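Local coordinates for peptidase S9 prolyl oligopeptidase catalytic domain-containing protein (Pyrococcus horikoshii, PDB 4HXF), which probably cleaves peptides as a serine protease of the prolyl oligopeptidase family, working as a self-compartmentalizing hexamer, at residues I491-W494 with L495-Y498; I465-G468 with G469-T472. One frame throughout, in Å; residues are numbered along the deposited sequence.

Contact 1 of 2, residues I491-W494 with L495-Y498. With Y3A (N-[(benzyloxy)carbonyl]glycyl-N-[(2S,3R)-4-chloro-3-hydroxy-1-phenylbutan-2-yl]glycinamide), chain B.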
ATOM      1  N   ILE A 491     -21.580 -15.205 -37.345  1.00 13.19           N
ATOM      2  CA  ILE A 491     -20.771 -15.665 -38.451  1.00 12.87           C
ATOM      3  C   ILE A 491     -21.089 -14.894 -39.702  1.00 12.44           C
ATOM      4  O   ILE A 491     -22.228 -14.733 -40.065  1.00 12.46           O
ATOM      5  CB  ILE A 491     -21.016 -17.195 -38.699  1.00 13.20           C
ATOM      6  CG1 ILE A 491     -20.744 -18.033 -37.471  1.00 14.25           C
ATOM      7  CG2 ILE A 491     -20.151 -17.662 -39.904  1.00 12.65           C
ATOM      8  CD1 ILE A 491     -22.062 -18.446 -36.732  1.00 16.82           C
ATOM      9  N   SER A 492     -20.026 -14.397 -40.322  1.00 12.82           N
ATOM     10  CA  SER A 492     -20.007 -13.836 -41.666  1.00 12.43           C
ATOM     11  C   SER A 492     -19.277 -14.719 -42.704  1.00 11.19           C
ATOM     12  O   SER A 492     -19.612 -14.560 -43.881  1.00 12.59           O
ATOM     13  CB  SER A 492     -19.487 -12.384 -41.792  1.00 13.06           C
ATOM     14  OG  SER A 492     -18.133 -12.262 -41.436  1.00 12.96           O
ATOM     15  N   TYR A 493     -18.317 -15.530 -42.269  1.00 10.45           N
ATOM     16  CA  TYR A 493     -17.599 -16.383 -43.163  1.00 12.30           C
ATOM     17  C   TYR A 493     -17.299 -17.726 -42.613  1.00 12.84           C
ATOM     18  O   TYR A 493     -16.491 -17.866 -41.658  1.00 13.95           O
ATOM     19  CB  TYR A 493     -16.288 -15.677 -43.631  1.00 13.42           C
ATOM     20  CG  TYR A 493     -15.457 -16.333 -44.706  1.00 12.80           C
ATOM     21  CD1 TYR A 493     -16.017 -17.330 -45.572  1.00 13.27           C
ATOM     22  CD2 TYR A 493     -14.181 -15.949 -44.998  1.00 13.86           C
ATOM     23  CE1 TYR A 493     -15.296 -17.918 -46.575  1.00 12.87           C
ATOM     24  CE2 TYR A 493     -13.458 -16.522 -45.995  1.00 14.48           C
ATOM     25  CZ  TYR A 493     -13.988 -17.539 -46.798  1.00 14.17           C
ATOM     26  OH  TYR A 493     -13.295 -18.055 -47.817  1.00 15.26           O
ATOM     27  N   TRP A 494     -17.948 -18.775 -43.166  1.00 12.04           N
ATOM     28  CA  TRP A 494     -17.735 -20.093 -42.611  1.00 11.71           C
ATOM     29  C   TRP A 494     -16.309 -20.608 -42.671  1.00 12.09           C
ATOM     30  O   TRP A 494     -15.908 -21.430 -41.794  1.00 12.05           O
ATOM     31  CB  TRP A 494     -18.699 -21.124 -43.229  1.00 11.98           C
ATOM     32  CG  TRP A 494     -20.120 -20.810 -42.879  1.00 12.41           C
ATOM     33  CD1 TRP A 494     -21.122 -20.372 -43.721  1.00 12.85           C
ATOM     34  CD2 TRP A 494     -20.719 -20.989 -41.578  1.00 11.93           C
ATOM     35  NE1 TRP A 494     -22.305 -20.248 -42.995  1.00 14.02           N
ATOM     36  CE2 TRP A 494     -22.079 -20.547 -41.698  1.00 12.37           C
ATOM     37  CE3 TRP A 494     -20.244 -21.382 -40.357  1.00 13.91           C
ATOM     38  CZ2 TRP A 494     -22.987 -20.607 -40.643  1.00 13.87           C
ATOM     39  CZ3 TRP A 494     -21.152 -21.444 -39.301  1.00 13.95           C
ATOM     40  CH2 TRP A 494     -22.481 -21.026 -39.448  1.00 13.63           C
ATOM     41  N   LEU A 495     -15.505 -20.241 -43.649  1.00 11.80           N
ATOM     42  CA  LEU A 495     -14.214 -20.868 -43.745  1.00 11.71           C
ATOM     43  C   LEU A 495     -13.341 -20.474 -42.565  1.00 12.09           C
ATOM     44  O   LEU A 495     -12.629 -21.311 -41.988  1.00 13.08           O
ATOM     45  CB  LEU A 495     -13.447 -20.517 -45.032  1.00 13.30           C
ATOM     46  CG  LEU A 495     -12.204 -21.345 -45.286  1.00 13.92           C
ATOM     47  CD1 LEU A 495     -12.449 -22.838 -45.434  1.00 16.89           C
ATOM     48  CD2 LEU A 495     -11.442 -20.942 -46.523  1.00 17.38           C
ATOM     49  N   THR A 496     -13.405 -19.197 -42.117  1.00 12.97           N
ATOM     50  CA  THR A 496     -12.662 -18.816 -40.922  1.00 13.11           C
ATOM     51  C   THR A 496     -13.233 -19.391 -39.640  1.00 12.68           C
ATOM     52  O   THR A 496     -12.545 -19.543 -38.631  1.00 13.59           O
ATOM     53  CB  THR A 496     -12.427 -17.296 -40.830  1.00 13.68           C
ATOM     54  OG1 THR A 496     -13.687 -16.664 -40.662  1.00 14.61           O
ATOM     55  CG2 THR A 496     -11.701 -16.832 -42.106  1.00 14.47           C
ATOM     56  N   SER A 497     -14.567 -19.641 -39.599  1.00 12.06           N
ATOM     57  CA  SER A 497     -15.102 -20.371 -38.486  1.00 12.45           C
ATOM     58  C   SER A 497     -14.447 -21.753 -38.390  1.00 13.03           C
ATOM     59  O   SER A 497     -13.981 -22.191 -37.339  1.00 12.92           O
ATOM     60  CB  SER A 497     -16.633 -20.478 -38.650  1.00 13.98           C
ATOM     61  OG  SER A 497     -17.204 -21.352 -37.621  1.00 15.87           O
ATOM     62  N   TYR A 498     -14.437 -22.493 -39.494  1.00 12.48           N
ATOM     63  CA  TYR A 498     -13.735 -23.797 -39.537  1.00 12.15           C
ATOM     64  C   TYR A 498     -12.346 -23.784 -38.928  1.00 12.54           C
ATOM     65  O   TYR A 498     -11.953 -24.564 -38.114  1.00 11.42           O
ATOM     66  CB  TYR A 498     -13.737 -24.363 -40.969  1.00 12.36           C
ATOM     67  CG  TYR A 498     -12.698 -25.443 -41.215  1.00 12.76           C
ATOM     68  CD1 TYR A 498     -12.744 -26.692 -40.564  1.00 14.35           C
ATOM     69  CD2 TYR A 498     -11.647 -25.206 -42.025  1.00 13.84           C
ATOM     70  CE1 TYR A 498     -11.794 -27.603 -40.773  1.00 14.10           C
ATOM     71  CE2 TYR A 498     -10.683 -26.155 -42.247  1.00 13.83           C
ATOM     72  CZ  TYR A 498     -10.714 -27.320 -41.612  1.00 14.28           C
ATOM     73  OH  TYR A 498      -9.712 -28.237 -41.835  1.00 16.27           O
TER
HETATM   74  N3  Y3A B 701     -23.142 -25.022 -29.488  1.00 31.19           N
HETATM   75  CA3 Y3A B 701     -23.136 -24.584 -30.897  1.00 29.62           C
HETATM   76  C3  Y3A B 701     -22.537 -23.174 -30.874  1.00 23.84           C
HETATM   77  O3  Y3A B 701     -21.844 -22.675 -30.011  1.00 22.30           O
HETATM   78  C4  Y3A B 701     -23.678 -19.991 -31.241  1.00 17.83           C
HETATM   79  O4  Y3A B 701     -24.926 -20.249 -31.774  1.00 19.01           O
HETATM   80  CA4 Y3A B 701     -22.666 -20.843 -31.987  1.00 14.44           C
HETATM   81  N4  Y3A B 701     -23.186 -22.235 -31.925  1.00 19.47           N
HETATM   82  CB4 Y3A B 701     -22.610 -20.636 -33.529  1.00 16.03           C
HETATM   83  CG4 Y3A B 701     -21.614 -21.510 -34.218  1.00 16.26           C
HETATM   84  CD1 Y3A B 701     -20.226 -21.460 -34.018  1.00 18.37           C
HETATM   85  CD2 Y3A B 701     -22.062 -22.397 -35.187  1.00 19.95           C
HETATM   86  CE1 Y3A B 701     -19.332 -22.269 -34.695  1.00 18.86           C
HETATM   87  CE2 Y3A B 701     -21.181 -23.222 -35.871  1.00 18.80           C
HETATM   88  CZ4 Y3A B 701     -19.847 -23.177 -35.608  1.00 18.58           C
HETATM   89  C15 Y3A B 701     -23.442 -19.852 -29.691  1.00 18.18           C

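Contact 2 of 2, residues I465-G468 with G469-T472. With Y3A (N-[(benzyloxy)carbonyl]glycyl-N-[(2S,3R)-4-chloro-3-hydroxy-1-phenylbutan-2-yl]glycinamide), chain B.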
ATOM      1  N   ILE A 465     -27.918 -13.542 -31.750  1.00 13.63           N
ATOM      2  CA  ILE A 465     -26.572 -13.828 -31.294  1.00 11.88           C
ATOM      3  C   ILE A 465     -26.108 -15.180 -31.836  1.00 11.30           C
ATOM      4  O   ILE A 465     -26.896 -16.158 -31.923  1.00 13.18           O
ATOM      5  CB  ILE A 465     -26.528 -13.901 -29.749  1.00 12.94           C
ATOM      6  CG1 ILE A 465     -27.092 -12.631 -29.101  1.00 14.80           C
ATOM      7  CG2 ILE A 465     -25.152 -14.235 -29.179  1.00 11.59           C
ATOM      8  CD1 ILE A 465     -27.470 -12.765 -27.610  1.00 16.38           C
ATOM      9  N   SER A 466     -24.828 -15.308 -32.189  1.00 11.23           N
ATOM     10  CA  SER A 466     -24.212 -16.575 -32.640  1.00 11.51           C
ATOM     11  C   SER A 466     -24.818 -16.993 -33.954  1.00 11.98           C
ATOM     12  O   SER A 466     -24.747 -16.221 -34.911  1.00 13.49           O
ATOM     13  CB  SER A 466     -24.329 -17.624 -31.509  1.00 12.27           C
ATOM     14  OG  SER A 466     -23.445 -18.663 -31.888  1.00 13.84           O
ATOM     15  N   TYR A 467     -25.459 -18.168 -34.035  1.00 12.16           N
ATOM     16  CA  TYR A 467     -26.132 -18.554 -35.281  1.00 11.62           C
ATOM     17  C   TYR A 467     -27.221 -17.489 -35.636  1.00 12.49           C
ATOM     18  O   TYR A 467     -27.540 -17.274 -36.828  1.00 12.96           O
ATOM     19  CB  TYR A 467     -26.669 -19.993 -35.194  1.00 12.57           C
ATOM     20  CG  TYR A 467     -27.165 -20.477 -36.544  1.00 13.10           C
ATOM     21  CD1 TYR A 467     -26.234 -20.811 -37.549  1.00 12.40           C
ATOM     22  CD2 TYR A 467     -28.500 -20.481 -36.884  1.00 13.26           C
ATOM     23  CE1 TYR A 467     -26.654 -21.238 -38.799  1.00 13.64           C
ATOM     24  CE2 TYR A 467     -28.943 -20.895 -38.108  1.00 16.02           C
ATOM     25  CZ  TYR A 467     -28.037 -21.262 -39.109  1.00 13.19           C
ATOM     26  OH  TYR A 467     -28.423 -21.648 -40.397  1.00 14.25           O
ATOM     27  N   GLY A 468     -27.776 -16.813 -34.586  1.00 12.34           N
ATOM     28  CA  GLY A 468     -28.778 -15.809 -34.785  1.00 11.69           C
ATOM     29  C   GLY A 468     -28.154 -14.538 -35.401  1.00 12.13           C
ATOM     30  O   GLY A 468     -28.832 -13.782 -36.095  1.00 13.85           O
ATOM     31  N   GLY A 469     -26.895 -14.328 -35.067  1.00 12.12           N
ATOM     32  CA  GLY A 469     -26.077 -13.230 -35.661  1.00 11.10           C
ATOM     33  C   GLY A 469     -25.737 -13.527 -37.110  1.00 11.83           C
ATOM     34  O   GLY A 469     -25.925 -12.690 -38.033  1.00 13.00           O
ATOM     35  N   TYR A 470     -25.296 -14.764 -37.415  1.00 12.46           N
ATOM     36  CA  TYR A 470     -25.188 -15.235 -38.794  1.00 12.06           C
ATOM     37  C   TYR A 470     -26.469 -14.902 -39.526  1.00 12.69           C
ATOM     38  O   TYR A 470     -26.509 -14.471 -40.675  1.00 12.39           O
ATOM     39  CB  TYR A 470     -24.974 -16.797 -38.776  1.00 13.18           C
ATOM     40  CG  TYR A 470     -25.212 -17.406 -40.148  1.00 12.16           C
ATOM     41  CD1 TYR A 470     -24.336 -17.256 -41.145  1.00 12.19           C
ATOM     42  CD2 TYR A 470     -26.338 -18.147 -40.401  1.00 13.83           C
ATOM     43  CE1 TYR A 470     -24.564 -17.818 -42.374  1.00 12.41           C
ATOM     44  CE2 TYR A 470     -26.601 -18.746 -41.589  1.00 13.54           C
ATOM     45  CZ  TYR A 470     -25.653 -18.593 -42.622  1.00 14.60           C
ATOM     46  OH  TYR A 470     -25.914 -19.153 -43.900  1.00 15.29           O
ATOM     47  N   MET A 471     -27.607 -15.335 -38.952  1.00 12.81           N
ATOM     48  CA  MET A 471     -28.853 -15.192 -39.707  1.00 13.19           C
ATOM     49  C   MET A 471     -29.354 -13.754 -39.871  1.00 10.89           C
ATOM     50  O   MET A 471     -29.928 -13.433 -40.892  1.00 13.24           O
ATOM     51  CB  MET A 471     -29.979 -15.932 -39.045  1.00 13.61           C
ATOM     52  CG  MET A 471     -31.267 -16.070 -39.857  1.00 14.01           C
ATOM     53  SD  MET A 471     -31.032 -17.158 -41.278  1.00 14.25           S
ATOM     54  CE  MET A 471     -30.619 -18.708 -40.541  1.00 13.84           C
ATOM     55  N   THR A 472     -29.018 -12.884 -38.955  1.00 12.29           N
ATOM     56  CA  THR A 472     -29.227 -11.457 -39.097  1.00 12.59           C
ATOM     57  C   THR A 472     -28.374 -10.924 -40.252  1.00 12.51           C
ATOM     58  O   THR A 472     -28.843 -10.193 -41.113  1.00 13.11           O
ATOM     59  CB  THR A 472     -28.860 -10.691 -37.783  1.00 14.13           C
ATOM     60  OG1 THR A 472     -29.790 -11.095 -36.748  1.00 14.75           O
ATOM     61  CG2 THR A 472     -28.979  -9.174 -37.926  1.00 12.69           C
TER
HETATM   62  N3  Y3A B 701     -23.142 -25.022 -29.488  1.00 31.19           N
HETATM   63  CA3 Y3A B 701     -23.136 -24.584 -30.897  1.00 29.62           C
HETATM   64  C3  Y3A B 701     -22.537 -23.174 -30.874  1.00 23.84           C
HETATM   65  O3  Y3A B 701     -21.844 -22.675 -30.011  1.00 22.30           O
HETATM   66  C4  Y3A B 701     -23.678 -19.991 -31.241  1.00 17.83           C
HETATM   67  O4  Y3A B 701     -24.926 -20.249 -31.774  1.00 19.01           O
HETATM   68  CA4 Y3A B 701     -22.666 -20.843 -31.987  1.00 14.44           C
HETATM   69  N4  Y3A B 701     -23.186 -22.235 -31.925  1.00 19.47           N
HETATM   70  CB4 Y3A B 701     -22.610 -20.636 -33.529  1.00 16.03           C
HETATM   71  CG4 Y3A B 701     -21.614 -21.510 -34.218  1.00 16.26           C
HETATM   72  CD1 Y3A B 701     -20.226 -21.460 -34.018  1.00 18.37           C
HETATM   73  CD2 Y3A B 701     -22.062 -22.397 -35.187  1.00 19.95           C
HETATM   74  CE1 Y3A B 701     -19.332 -22.269 -34.695  1.00 18.86           C
HETATM   75  CE2 Y3A B 701     -21.181 -23.222 -35.871  1.00 18.80           C
HETATM   76  CZ4 Y3A B 701     -19.847 -23.177 -35.608  1.00 18.58           C
HETATM   77  C15 Y3A B 701     -23.442 -19.852 -29.691  1.00 18.18           C

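Contact 1 of 2, residues I491-W494 with L495-Y498
Leu495 lays its CB over one face of the Tyr493 ring, a CH-pi contact with CB 3.9 Å from the ring centroid. The two side chains run side by side in the same direction, and Leu495 CD2 reaches as far as the phenol, 3.7 Å from Tyr493 OH. With CG anti to the backbone N (chi1 -173°), the tyrosine turns its ring back against the first helical turn, where the Thr496 side chain crosses the tyrosine's at about a right angle and sets its methyl CG2 near Tyr493 CD2. A second subunit meets this stretch at two separate points: its Tyr493 is hydrogen-bonded to Tyr493 OH, and its Asp563 to Tyr498 OH.

Tyr493 is the N-cap of helix 494-500, which follows the loop leaving strand 484-488 of the alpha/beta hydrolase domain. Two backbone bonds start the helix: a weak one from Ser497 N to Tyr493 O at 3.3 Å, and a nearly straight one from Tyr498 N to Trp494 O at 2.9 Å.

The phenyl ring of the inhibitor is met by carbon atoms and one hydroxyl. Ile491 CG2 sits 3.6 Å above the plane of the Trp494 indole, over its centre. The indole presents its edge to the inhibitor's phenyl ring, CZ3 lying 3.9 Å from CE2 of Y3A, while Ile491 CD1 comes to 3.9 Å from the benzylic CB4. Ser497 OG approaches the phenyl at CE1, 3.7 Å away, and its hydrogen bond to Asp508 gives this buried hydroxyl a polar partner.

Contact 2 of 2, residues I465-G468 with G469-T472
The nucleophile elbow of the alpha/beta hydrolase domain turns here from strand 460-465 into helix 467-478, with Ser466 O gripped by Tyr470 N at 2.9 Å and, weakly, by Gly469 N. Ser466 carries the inhibitor: its OG is covalently bonded to C4 of Y3A at 1.5 Å. A positive phi of 66° at this serine marks the strained turn. Tyr467 N donates to O4 of the inhibitor (3.1 Å, nearly straight), as an oxyanion-hole amide would; Gly387 N also hydrogen-bonds the inhibitor.

Neither Gly468 nor Gly469 has room to spare for a side chain: a CB on Gly468 would crowd Ile465 N, and one on Gly469 would press on Ser466 O, consistent with the tightness of the turn. Further along, Gly468 O accepts from both Thr472 OG1 (2.9 Å) and Thr472 N (3.0 Å), which approach from opposite faces of its carbonyl plane.

The side chains of Tyr467 and Tyr470 lie alongside each other and point the same way, their planes at 32°. Tyr470 CD2 sits over one face of the Tyr467 ring, 3.5 Å from CE1. Bends at chi2 and chi3 fold Met471 back, bringing its methyl CE within 3.7 Å of Tyr467 CE2. Asp437, on helix 436-451, holds Tyr467 OH by a hydrogen bond. Replacing Tyr467 with an alanine would probably leave Asp437 without this phenol partner and open a gap beside the Tyr470 ring and the Met471 methyl. Ser466, set between Gly464 and Gly468 with His578 close by, fits the GxSxG elbow and Ser-His-Asp triad of the prolyl oligopeptidase family.

Contact 2 comes first along the chain, at the turn from strand 460-465 into helix 467-478; strand 484-488 of the same parallel region of the sheet then leads to contact 1 at the start of helix 494-500. Their centres are 12 Å apart, and they touch: Trp494 NE1 packs against Tyr470 CE1 at 3.4 Å, and Ile491 CD1 reaches Ser466 O. Both border the inhibitor, contact 2 at the covalently modified end and contact 1 around the phenyl ring, consistent with one supplying the nucleophile and the other part of the specificity pocket. Contact 1 also meets a second subunit, so the pocket wall lies next to an assembly interface.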